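Local coordinates for protein ribulose bisphosphate carboxylase (Hyperthermus butylicus DSM 5456, PDB 6HUN) that probably adds carbon dioxide and water to ribulose 1,5-bisphosphate, giving two molecules of 3-phosphoglycerate, with magnesium as cofactor, at residues K256-D260 and Y261-F265; A339-R342 and E343-H347; K431-L435 and D436-R440. All blocks are in the same frame, centred on the assembly; numbering follows the deposited sequence.

Overall arrangement
From the N terminus onward the three contacts come in series along the catalytic TIM barrel; none nests in or crosses another, and each is local to one continuous stretch. Contact 1 closes the turn that ends helix 248-260 and leads into barrel strand 265-269. Contact 2 lies in the opening turns of helix 339-352, which follows strand 326-328 and the unmodelled residues 333-336; its centre and that of contact 1 are about 35 Å apart, on opposite sides of the chain's centre. Contact 3 comes last, folding the loop after helix 415-431 onto the short helix 435-438. Its nearest atoms stay about 19 Å from contact 2 and about 23 Å from contact 1.

Contact 1: K256-D260 and Y261-F265; sequences KLVAD and YGNKF
Y261 N reaches back to L257 O at 3.0 Å, with a weak second bond to V258 O, where the last turn of the helix, K256-D260, gives way to Y261-F265. G262 N then bonds to A259 O at 2.9 Å, fairly straight at 159° but from above the carbonyl plane, and N263 N reaches back to V258 O at 3.2 Å. V258 O therefore accepts from both Y261 and N263.

The bonds from G262 and N263, with G262 at positive phi, make a Schellman motif that ends helix 248-260. At these backbone angles any side chain on G262 would collide with the carbonyl oxygen of Y261. The chain then turns into strand 265-269 of the TIM barrel, F265 being its first residue.

Among the side chains, Y261 lies back against the helix. Its CG stands beside its own backbone N, chi1 -81°, which lays one ring edge by the end of the helix: CD2 is 3.1 Å from L257 O, near the ring plane. Farther along the same edge, CE2 meets L257 CD2 at 4.3 Å. The ring also packs on L220 and K221 of helix 216-234, and its OH makes a weak hydrogen bond to E217. Losing the ring to an alanine here would probably leave L257 CD2, L220 and K221 without the surface they pack on and E217 without its weak hydroxyl partner.

Deeper in, V258 CG1 sits 3.6 Å from N263 ND2 and 3.3 Å from F265 O. N263 ND2 is hydrogen-bonded to Y240 O of the neighbouring strand 239-243, tying the buried amide to the barrel. At the solvent side, K256 NZ and D260 OD2 form a long salt bridge.

Contact 2: A339-R342 and E343-H347; sequences AKTR and EVLEH
L345 folds its side chain back over T341, one turn earlier in the helix. Its CB rests 3.4 Å from R342 O, with T341 O slightly farther off. CG is also near T341 O, and from there the two methyls part. CD1 comes down to 3.3 Å from T341 O and lies 4.1 Å from T341 CG2, while CD2 stays near the limit of contact with the same oxygen. T341 makes this meeting possible by its own torsion: with OG1 beside the backbone N (chi1 -69°), CG2 is left anti to that N, on the side of L345, and the two side chains run side by side in the same direction. T341 OG1 makes a weak hydrogen bond to P332 O, while L345 also packs on M337 in the loop before the helix.

All this rides on regular alpha-helical bonding, i to i+4, in the first turns of helix 339-352, one of the helices around the TIM barrel. L345 N bonds to T341 O at 3.0 Å, so that oxygen is gripped by an N-H and brushed by the leucine's methyl. V344 N bonds to K340 O at 2.9 Å, the straightest of the four at 161°. V344 CG2 also comes close to K340 O; the V344 side chain is about 8 Å from those of R296 and H328, both predicted to bind substrate.

On another side of the helix, R342 O accepts from E346 N. A water also approaches R342 O, at a short 2.5 Å that leaves this leg somewhat doubtful, and donates to E346 OE2 at 3.0 Å. The bend at chi2 of E346 brings its carboxylate round to this water. That same carboxylate is held by salt bridges to R349 and K359, and by a hydrogen bond to Y356 OH, probably favouring its charged form.

Contact 3: K431-L435 and D436-R440; sequences KGISL and DEYAR
I433 lays its CD1 against the ring of Y438, 3.8 Å from CD1 of that ring, the two side chains crossing at about a right angle. Its other branch, CG2, reaches E437 as well, 3.9 Å from CD of the carboxylate. With CG roughly anti to the backbone N (chi1 -151°), the Y438 ring reaches back toward K431. The lysine chain runs out extended, and NZ arrives at the edge of the ring, near its plane, to give a hydrogen bond to Y438 OH at 2.9 Å.

The backbone here is the turn joining helix 415-431 to the short helix 435-438: a Schellman motif at G432 ends the first, and S434 stands at the N-cap of the second, though its side chain makes no capping bond. Y438 N bonds to S434 O at 2.9 Å and A439 N to L435 O at 2.8 Å. L435 and A439 turn to L449 of helix 443-452, and Y438 packs on Q424, E427 and A428 and stacks with H442.

The hydroxyl oxygen of a buried ring thus accepts a bond from an exposed lysine; the positive charge beside it would be expected to polarise the phenol and probably lower its pKa somewhat.

Contact 1: K256-D260 and Y261-F265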
loop_
_atom_site.group_PDB
_atom_site.type_symbol
_atom_site.label_atom_id
_atom_site.label_comp_id
_atom_site.label_asym_id
_atom_site.label_seq_id
_atom_site.Cartn_x
_atom_site.Cartn_y
_atom_site.Cartn_z
ATOM N N LYS A 256 -18.176 1.128 15.006
ATOM C CA LYS A 256 -19.132 1.420 16.084
ATOM C C LYS A 256 -20.234 0.368 16.140
ATOM O O LYS A 256 -20.626 -0.064 17.236
ATOM C CB LYS A 256 -19.723 2.824 15.902
ATOM C CG LYS A 256 -20.669 3.278 17.075
ATOM C CD LYS A 256 -21.021 4.740 16.883
ATOM C CE LYS A 256 -22.215 5.133 17.805
ATOM N NZ LYS A 256 -21.887 4.797 19.205
ATOM N N LEU A 257 -20.712 -0.120 14.988
ATOM C CA LEU A 257 -21.733 -1.172 15.028
ATOM C C LEU A 257 -21.196 -2.439 15.689
ATOM O O LEU A 257 -21.906 -3.093 16.462
ATOM C CB LEU A 257 -22.227 -1.493 13.624
ATOM C CG LEU A 257 -23.208 -0.600 12.867
ATOM C CD1 LEU A 257 -23.215 -1.121 11.444
ATOM C CD2 LEU A 257 -24.630 -0.667 13.510
ATOM N N VAL A 258 -19.952 -2.817 15.370
ATOM C CA VAL A 258 -19.312 -3.954 16.050
ATOM C C VAL A 258 -19.296 -3.730 17.560
ATOM O O VAL A 258 -19.649 -4.617 18.356
ATOM C CB VAL A 258 -17.880 -4.152 15.498
ATOM C CG1 VAL A 258 -17.109 -5.107 16.490
ATOM C CG2 VAL A 258 -17.960 -4.716 14.116
ATOM N N ALA A 259 -18.829 -2.561 17.979
ATOM C CA ALA A 259 -18.784 -2.234 19.402
ATOM C C ALA A 259 -20.190 -2.253 20.029
ATOM O O ALA A 259 -20.394 -2.837 21.099
ATOM C CB ALA A 259 -18.133 -0.855 19.584
ATOM N N ASP A 260 -21.175 -1.620 19.370
ATOM C CA ASP A 260 -22.531 -1.566 19.941
ATOM C C ASP A 260 -23.161 -2.940 20.089
ATOM O O ASP A 260 -24.047 -3.112 20.940
ATOM C CB ASP A 260 -23.432 -0.691 19.075
ATOM C CG ASP A 260 -23.041 0.761 19.153
ATOM O OD1 ASP A 260 -22.293 1.070 20.116
ATOM O OD2 ASP A 260 -23.460 1.579 18.298
ATOM N N TYR A 261 -22.764 -3.916 19.259
ATOM C CA TYR A 261 -23.278 -5.277 19.398
ATOM C C TYR A 261 -22.486 -6.110 20.386
ATOM O O TYR A 261 -22.764 -7.308 20.515
ATOM C CB TYR A 261 -23.331 -6.004 18.048
ATOM C CG TYR A 261 -24.545 -5.674 17.200
ATOM C CD1 TYR A 261 -25.771 -6.271 17.427
ATOM C CD2 TYR A 261 -24.464 -4.758 16.193
ATOM C CE1 TYR A 261 -26.862 -5.957 16.648
ATOM C CE2 TYR A 261 -25.529 -4.451 15.419
ATOM C CZ TYR A 261 -26.725 -5.049 15.649
ATOM O OH TYR A 261 -27.789 -4.705 14.857
ATOM N N GLY A 262 -21.602 -5.506 21.169
ATOM C CA GLY A 262 -20.920 -6.292 22.176
ATOM C C GLY A 262 -19.840 -7.220 21.640
ATOM O O GLY A 262 -19.363 -8.058 22.394
ATOM N N ASN A 263 -19.446 -7.100 20.355
ATOM C CA ASN A 263 -18.317 -7.872 19.833
ATOM C C ASN A 263 -17.021 -7.124 20.139
ATOM O O ASN A 263 -17.008 -5.888 20.222
ATOM C CB ASN A 263 -18.458 -8.099 18.320
ATOM C CG ASN A 263 -17.431 -9.089 17.765
ATOM O OD1 ASN A 263 -17.429 -10.251 18.153
ATOM N ND2 ASN A 263 -16.563 -8.630 16.831
ATOM N N LYS A 264 -15.925 -7.876 20.308
ATOM C CA LYS A 264 -14.692 -7.317 20.836
ATOM C C LYS A 264 -13.586 -7.243 19.787
ATOM O O LYS A 264 -12.472 -6.813 20.116
ATOM C CB LYS A 264 -14.192 -8.112 22.018
ATOM C CG LYS A 264 -15.202 -8.061 23.222
ATOM C CD LYS A 264 -15.267 -6.620 23.710
ATOM C CE LYS A 264 -14.194 -6.365 24.785
ATOM N NZ LYS A 264 -14.192 -4.954 25.295
ATOM N N PHE A 265 -13.889 -7.595 18.553
ATOM C CA PHE A 265 -12.859 -7.692 17.515
ATOM C C PHE A 265 -13.319 -6.994 16.235
ATOM O O PHE A 265 -14.501 -7.076 15.850
ATOM C CB PHE A 265 -12.552 -9.136 17.160
ATOM C CG PHE A 265 -12.051 -9.953 18.304
ATOM C CD1 PHE A 265 -10.669 -10.144 18.457
ATOM C CD2 PHE A 265 -12.943 -10.554 19.199
ATOM C CE1 PHE A 265 -10.162 -10.882 19.479
ATOM C CE2 PHE A 265 -12.431 -11.361 20.251
ATOM C CZ PHE A 265 -11.019 -11.498 20.367
#

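Contact 2: A339-R342 and E343-H347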
loop_
_atom_site.group_PDB
_atom_site.type_symbol
_atom_site.label_atom_id
_atom_site.label_comp_id
_atom_site.label_asym_id
_atom_site.label_seq_id
_atom_site.Cartn_x
_atom_site.Cartn_y
_atom_site.Cartn_z
ATOM N N ALA A 339 15.119 -22.535 5.062
ATOM C CA ALA A 339 15.263 -21.083 5.107
ATOM C C ALA A 339 13.932 -20.389 5.352
ATOM O O ALA A 339 13.865 -19.445 6.154
ATOM C CB ALA A 339 15.879 -20.570 3.803
ATOM N N LYS A 340 12.868 -20.781 4.625
ATOM C CA LYS A 340 11.574 -20.116 4.853
ATOM C C LYS A 340 11.023 -20.433 6.242
ATOM O O LYS A 340 10.400 -19.575 6.882
ATOM C CB LYS A 340 10.556 -20.471 3.754
ATOM C CG LYS A 340 9.964 -21.893 3.775
ATOM C CD LYS A 340 8.724 -22.072 4.728
ATOM C CE LYS A 340 8.470 -23.580 5.126
ATOM N NZ LYS A 340 7.041 -23.794 5.565
ATOM N N THR A 341 11.259 -21.647 6.758
ATOM C CA THR A 341 10.766 -21.901 8.116
ATOM C C THR A 341 11.528 -21.080 9.135
ATOM O O THR A 341 10.932 -20.558 10.084
ATOM C CB THR A 341 10.869 -23.388 8.478
ATOM O OG1 THR A 341 9.925 -24.121 7.692
ATOM C CG2 THR A 341 10.568 -23.578 9.952
ATOM N N ARG A 342 12.842 -20.959 8.953
ATOM C CA ARG A 342 13.648 -20.082 9.792
ATOM C C ARG A 342 13.054 -18.683 9.808
ATOM O O ARG A 342 12.959 -18.042 10.857
ATOM C CB ARG A 342 15.072 -20.037 9.257
ATOM C CG ARG A 342 16.160 -19.865 10.279
ATOM C CD ARG A 342 17.222 -20.975 10.099
ATOM N NE ARG A 342 17.648 -21.166 8.706
ATOM C CZ ARG A 342 17.877 -22.354 8.134
ATOM N NH1 ARG A 342 17.722 -23.492 8.814
ATOM N NH2 ARG A 342 18.256 -22.402 6.862
ATOM N N GLU A 343 12.639 -18.202 8.651
ATOM C CA GLU A 343 12.184 -16.815 8.616
ATOM C C GLU A 343 10.801 -16.693 9.237
ATOM O O GLU A 343 10.483 -15.667 9.852
ATOM C CB GLU A 343 12.211 -16.264 7.191
ATOM C CG GLU A 343 11.940 -14.738 7.115
ATOM C CD GLU A 343 13.044 -13.861 7.786
ATOM O OE1 GLU A 343 14.117 -14.425 8.172
ATOM O OE2 GLU A 343 12.864 -12.614 7.882
ATOM N N VAL A 344 9.948 -17.714 9.072
ATOM C CA VAL A 344 8.673 -17.678 9.785
ATOM C C VAL A 344 8.924 -17.600 11.281
ATOM O O VAL A 344 8.169 -16.927 12.021
ATOM C CB VAL A 344 7.795 -18.895 9.428
ATOM C CG1 VAL A 344 6.581 -19.023 10.398
ATOM C CG2 VAL A 344 7.325 -18.764 7.987
ATOM N N LEU A 345 9.985 -18.277 11.750
ATOM C CA LEU A 345 10.304 -18.236 13.181
ATOM C C LEU A 345 10.806 -16.855 13.591
ATOM O O LEU A 345 10.498 -16.384 14.689
ATOM C CB LEU A 345 11.324 -19.321 13.577
ATOM C CG LEU A 345 10.763 -20.682 14.004
ATOM C CD1 LEU A 345 9.591 -21.091 13.100
ATOM C CD2 LEU A 345 11.851 -21.752 13.958
ATOM N N GLU A 346 11.560 -16.170 12.716
ATOM C CA GLU A 346 11.957 -14.792 13.014
ATOM C C GLU A 346 10.756 -13.851 13.029
ATOM O O GLU A 346 10.689 -12.944 13.877
ATOM C CB GLU A 346 13.042 -14.328 12.005
ATOM C CG GLU A 346 14.359 -15.106 12.242
ATOM C CD GLU A 346 14.867 -15.090 13.727
ATOM O OE1 GLU A 346 15.299 -14.016 14.177
ATOM O OE2 GLU A 346 14.854 -16.131 14.469
ATOM N N HIS A 347 9.795 -14.044 12.108
ATOM C CA HIS A 347 8.540 -13.272 12.132
ATOM C C HIS A 347 7.805 -13.415 13.458
ATOM O O HIS A 347 7.257 -12.438 13.980
ATOM C CB HIS A 347 7.561 -13.729 11.077
ATOM C CG HIS A 347 8.006 -13.512 9.670
ATOM N ND1 HIS A 347 7.310 -14.034 8.599
ATOM C CD2 HIS A 347 9.074 -12.852 9.158
ATOM C CE1 HIS A 347 7.936 -13.695 7.481
ATOM N NE2 HIS A 347 9.012 -12.985 7.792
HETATM O O HOH W 1 14.548 -18.598 12.731
#

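Contact 3: K431-L435 and D436-R440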
loop_
_atom_site.group_PDB
_atom_site.type_symbol
_atom_site.label_atom_id
_atom_site.label_comp_id
_atom_site.label_asym_id
_atom_site.label_seq_id
_atom_site.Cartn_x
_atom_site.Cartn_y
_atom_site.Cartn_z
ATOM N N LYS A 431 -1.603 -31.649 26.711
ATOM C CA LYS A 431 -1.430 -32.722 27.689
ATOM C C LYS A 431 -0.216 -33.614 27.409
ATOM O O LYS A 431 0.069 -34.517 28.210
ATOM C CB LYS A 431 -2.684 -33.578 27.720
ATOM C CG LYS A 431 -3.950 -32.892 28.182
ATOM C CD LYS A 431 -5.064 -33.929 28.297
ATOM C CE LYS A 431 -6.407 -33.339 28.694
ATOM N NZ LYS A 431 -7.451 -34.385 28.420
ATOM N N GLY A 432 0.497 -33.391 26.308
ATOM C CA GLY A 432 1.690 -34.167 26.003
ATOM C C GLY A 432 1.395 -35.595 25.635
ATOM O O GLY A 432 2.227 -36.489 25.887
ATOM N N ILE A 433 0.232 -35.848 25.038
ATOM C CA ILE A 433 -0.206 -37.201 24.703
ATOM C C ILE A 433 -0.060 -37.395 23.203
ATOM O O ILE A 433 -0.405 -36.508 22.411
ATOM C CB ILE A 433 -1.666 -37.441 25.129
ATOM C CG1 ILE A 433 -1.849 -37.153 26.608
ATOM C CG2 ILE A 433 -2.085 -38.856 24.806
ATOM C CD1 ILE A 433 -3.206 -37.579 27.128
ATOM N N SER A 434 0.450 -38.558 22.804
ATOM C CA SER A 434 0.529 -38.889 21.391
ATOM C C SER A 434 -0.861 -38.880 20.784
ATOM O O SER A 434 -1.847 -39.239 21.432
ATOM C CB SER A 434 1.180 -40.282 21.178
ATOM O OG SER A 434 2.496 -40.262 21.662
ATOM N N LEU A 435 -0.930 -38.441 19.527
ATOM C CA LEU A 435 -2.223 -38.347 18.871
ATOM C C LEU A 435 -2.855 -39.716 18.692
ATOM O O LEU A 435 -4.067 -39.864 18.870
ATOM C CB LEU A 435 -2.090 -37.666 17.523
ATOM C CG LEU A 435 -2.153 -36.138 17.441
ATOM C CD1 LEU A 435 -2.377 -35.846 15.998
ATOM C CD2 LEU A 435 -3.238 -35.492 18.311
ATOM N N ASP A 436 -2.056 -40.714 18.287
ATOM C CA ASP A 436 -2.564 -42.080 18.160
ATOM C C ASP A 436 -3.211 -42.553 19.468
ATOM O O ASP A 436 -4.336 -43.058 19.469
ATOM C CB ASP A 436 -1.427 -43.008 17.701
ATOM C CG ASP A 436 -1.069 -42.808 16.213
ATOM O OD1 ASP A 436 -1.874 -42.169 15.491
ATOM O OD2 ASP A 436 -0.006 -43.290 15.748
ATOM N N GLU A 437 -2.553 -42.301 20.598
ATOM C CA GLU A 437 -3.107 -42.691 21.897
ATOM C C GLU A 437 -4.364 -41.899 22.232
ATOM O O GLU A 437 -5.362 -42.451 22.709
ATOM C CB GLU A 437 -2.044 -42.496 22.975
ATOM C CG GLU A 437 -2.452 -42.884 24.378
ATOM C CD GLU A 437 -1.319 -42.665 25.371
ATOM O OE1 GLU A 437 -1.594 -42.525 26.578
ATOM O OE2 GLU A 437 -0.140 -42.629 24.952
ATOM N N TYR A 438 -4.332 -40.580 22.002
ATOM C CA TYR A 438 -5.501 -39.771 22.331
ATOM C C TYR A 438 -6.698 -40.185 21.494
ATOM O O TYR A 438 -7.834 -40.223 21.985
ATOM C CB TYR A 438 -5.200 -38.274 22.115
ATOM C CG TYR A 438 -5.996 -37.373 23.026
ATOM C CD1 TYR A 438 -5.846 -37.446 24.386
ATOM C CD2 TYR A 438 -6.876 -36.414 22.519
ATOM C CE1 TYR A 438 -6.572 -36.649 25.247
ATOM C CE2 TYR A 438 -7.604 -35.572 23.377
ATOM C CZ TYR A 438 -7.443 -35.697 24.741
ATOM O OH TYR A 438 -8.138 -34.908 25.614
ATOM N N ALA A 439 -6.454 -40.524 20.234
ATOM C CA ALA A 439 -7.515 -40.818 19.281
ATOM C C ALA A 439 -8.104 -42.194 19.482
ATOM O O ALA A 439 -8.441 -42.881 18.525
ATOM C CB ALA A 439 -6.981 -40.676 17.862
ATOM N N ARG A 440 -8.196 -42.648 20.707
ATOM C CA ARG A 440 -8.865 -43.906 20.952
ATOM C C ARG A 440 -10.023 -43.765 21.885
ATOM O O ARG A 440 -10.959 -44.560 21.802
ATOM C CB ARG A 440 -7.889 -44.932 21.512
ATOM C CG ARG A 440 -7.063 -45.525 20.449
ATOM C CD ARG A 440 -6.978 -47.001 20.677
ATOM N NE ARG A 440 -8.112 -47.757 20.149
ATOM C CZ ARG A 440 -8.719 -48.769 20.758
ATOM N NH1 ARG A 440 -9.732 -49.366 20.158
ATOM N NH2 ARG A 440 -8.308 -49.218 21.941
#